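Local coordinates for cellulosomal scaffoldin anchoring protein C (PDB 4UYP), which anchors cellulosomes at the bacterial cell surface, this chain being its third cohesin, which binds the dockerin of the adaptor scaffoldin ScaB, at residues A59-T64 with R83-D88. Sequence-based numbering, arbitrary orientation. Where two conformers were deposited one is given.
Sequences ASDFTT and RARIID. With SO4 (sulfate ion), chain R.
Asp61 and Arg85 join residues 59-64 to residues 83-88 through a bidentate, side-on salt bridge. Arg85 presents the edge of its guanidinium formed by NE and NH2, and each nitrogen takes one carboxylate oxygen: NH2 of Arg85 donates to OD1 of Asp61 over 2.8 Å. NE of Arg85 donates to OD2 of Asp61, also over 2.8 Å. Both bonds are almost straight. Both oxygens accept through their syn lone pairs, and the carboxylate and guanidinium planes lie only 10° apart. Two side-by-side bonds in a nearly shared plane fix the rotation of both groups.

Arg85 gets there by folding its chain, bent at chi2 and again at chi3 (51°); the bends fold CB, CG and CD round OD2 of Asp61. CB of Arg85 lies 3.4 Å from that oxygen. The carboxylate is therefore touched by methylenes as well as by N-H groups. Ser60 adds a marginal contact, its CB 4.4 Å from NH2 of Arg85. Asp61 is buried, and the arginine probably balances its charge there. Glu57 also touches Arg85, and its OE2 accepts the backbone N-H of Ile86.

Asp61 ends a short 3-10 turn, where Phe62 N bonds back to Ala59 O. Farther along, Thr64 N donates to O3 of a sulfate at 2.9 Å, an ion probably from the crystallisation liquor, whose exact position is doubtful.

In the cohesin beta-sandwich, the bridge ties the entrance of edge strand 62-67 to the loop joining strands 72-78 and 91-100. Thr63 touches Thr76 of strand 72-78 and also packs on Arg22 of the ScaB chain. Asp61 pairs by backbone with Glu78 and packs on Phe77, while Ile87 leans on Phe77 of strand 72-78 and Phe93 of strand 91-100.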
loop_
_atom_site.group_PDB
_atom_site.type_symbol
_atom_site.label_atom_id
_atom_site.label_comp_id
_atom_site.label_asym_id
_atom_site.label_seq_id
_atom_site.Cartn_x
_atom_site.Cartn_y
_atom_site.Cartn_z
ATOM N N ALA C 59 18.243 -17.578 -8.964
ATOM C CA ALA C 59 16.823 -17.275 -9.147
ATOM C C ALA C 59 15.873 -18.056 -8.293
ATOM O O ALA C 59 14.737 -17.617 -8.092
ATOM C CB ALA C 59 16.460 -17.444 -10.670
ATOM N N SER C 60 16.247 -19.265 -7.841
ATOM C CA SER C 60 15.384 -20.046 -7.001
ATOM C C SER C 60 14.974 -19.296 -5.766
ATOM O O SER C 60 13.885 -19.557 -5.196
ATOM C CB SER C 60 16.030 -21.346 -6.559
ATOM O OG SER C 60 16.171 -22.236 -7.663
ATOM N N ASP C 61 15.797 -18.335 -5.367
ATOM C CA ASP C 61 15.559 -17.669 -4.073
ATOM C C ASP C 61 14.642 -16.455 -4.209
ATOM O O ASP C 61 14.222 -15.843 -3.189
ATOM C CB ASP C 61 16.897 -17.200 -3.471
ATOM C CG ASP C 61 17.931 -18.336 -3.367
ATOM O OD1 ASP C 61 17.509 -19.482 -3.261
ATOM O OD2 ASP C 61 19.099 -17.970 -3.338
ATOM N N PHE C 62 14.325 -16.026 -5.415
ATOM C CA PHE C 62 13.668 -14.726 -5.689
ATOM C C PHE C 62 12.395 -14.915 -6.488
ATOM O O PHE C 62 12.333 -15.648 -7.426
ATOM C CB PHE C 62 14.660 -13.910 -6.556
ATOM C CG PHE C 62 14.185 -12.515 -6.925
ATOM C CD1 PHE C 62 14.211 -11.475 -5.976
ATOM C CD2 PHE C 62 13.834 -12.251 -8.246
ATOM C CE1 PHE C 62 13.850 -10.214 -6.339
ATOM C CE2 PHE C 62 13.482 -10.979 -8.607
ATOM C CZ PHE C 62 13.482 -9.944 -7.680
ATOM N N THR C 63 11.319 -14.323 -5.969
ATOM C CA THR C 63 9.993 -14.462 -6.559
ATOM C C THR C 63 9.382 -13.094 -6.715
ATOM O O THR C 63 9.530 -12.221 -5.817
ATOM C CB THR C 63 9.026 -15.279 -5.676
ATOM O OG1 THR C 63 9.744 -16.492 -5.324
ATOM C CG2 THR C 63 7.809 -15.673 -6.479
ATOM N N THR C 64 8.661 -12.836 -7.820
ATOM C CA THR C 64 8.022 -11.519 -8.011
ATOM C C THR C 64 6.584 -11.725 -8.510
ATOM O O THR C 64 6.228 -12.749 -9.052
ATOM C CB THR C 64 8.804 -10.649 -8.979
ATOM O OG1 THR C 64 8.587 -11.139 -10.350
ATOM C CG2 THR C 64 10.272 -10.548 -8.729
ATOM N N ARG C 83 21.773 -21.330 4.058
ATOM C CA ARG C 83 22.355 -20.076 3.834
ATOM C C ARG C 83 23.482 -20.093 2.755
ATOM O O ARG C 83 24.331 -19.143 2.749
ATOM C CB ARG C 83 22.861 -19.460 5.127
ATOM C CG ARG C 83 21.923 -19.272 6.212
ATOM C CD ARG C 83 22.738 -18.146 6.935
ATOM N NE ARG C 83 21.876 -17.603 7.816
ATOM C CZ ARG C 83 21.251 -16.466 8.082
ATOM N NH1 ARG C 83 20.107 -16.796 8.675
ATOM N NH2 ARG C 83 21.606 -15.156 8.063
ATOM N N ALA C 84 23.406 -20.986 1.769
ATOM C CA ALA C 84 24.418 -21.050 0.656
ATOM C C ALA C 84 24.381 -19.768 -0.171
ATOM O O ALA C 84 25.380 -19.378 -0.815
ATOM C CB ALA C 84 24.262 -22.283 -0.244
ATOM N N ARG C 85 23.238 -19.079 -0.140
ATOM C CA ARG C 85 23.143 -17.741 -0.764
ATOM C C ARG C 85 22.523 -16.961 0.379
ATOM O O ARG C 85 21.713 -17.518 1.142
ATOM C CB ARG C 85 22.159 -17.691 -1.983
ATOM C CG ARG C 85 22.721 -18.167 -3.318
ATOM C CD ARG C 85 22.443 -19.549 -3.670
ATOM N NE ARG C 85 21.061 -19.960 -3.581
ATOM C CZ ARG C 85 20.642 -21.219 -3.647
ATOM N NH1 ARG C 85 21.577 -22.269 -3.772
ATOM N NH2 ARG C 85 19.364 -21.525 -3.630
ATOM N N ILE C 86 22.904 -15.724 0.508
ATOM C CA ILE C 86 22.364 -14.895 1.611
ATOM C C ILE C 86 22.566 -13.487 1.099
ATOM O O ILE C 86 23.470 -13.295 0.221
ATOM C CB ILE C 86 23.124 -15.133 2.949
ATOM C CG1 ILE C 86 22.303 -14.600 4.066
ATOM C CG2 ILE C 86 24.548 -14.605 2.774
ATOM C CD1 ILE C 86 21.226 -15.509 4.464
ATOM N N ILE C 87 21.768 -12.485 1.532
ATOM C CA ILE C 87 22.074 -11.100 1.127
ATOM C C ILE C 87 22.835 -10.480 2.304
ATOM O O ILE C 87 22.240 -10.310 3.397
ATOM C CB ILE C 87 20.800 -10.370 0.772
ATOM C CG1 ILE C 87 20.202 -10.911 -0.533
ATOM C CG2 ILE C 87 21.105 -8.843 0.561
ATOM C CD1 ILE C 87 18.872 -10.285 -0.864
ATOM N N ASP C 88 24.149 -10.267 2.087
ATOM C CA ASP C 88 24.962 -9.767 3.188
ATOM C C ASP C 88 25.913 -8.699 2.694
ATOM O O ASP C 88 26.995 -8.439 3.339
ATOM C CB ASP C 88 25.754 -10.905 3.853
ATOM C CG ASP C 88 26.746 -11.498 2.952
ATOM O OD1 ASP C 88 26.856 -11.243 1.734
ATOM O OD2 ASP C 88 27.474 -12.498 3.481
HETATM S S SO4 R . 9.341 -14.436 -11.258
HETATM O O1 SO4 R . 10.755 -14.943 -11.740
HETATM O O2 SO4 R . 9.478 -12.916 -11.233
HETATM O O3 SO4 R . 9.068 -14.865 -9.909
HETATM O O4 SO4 R . 7.943 -14.771 -12.039
#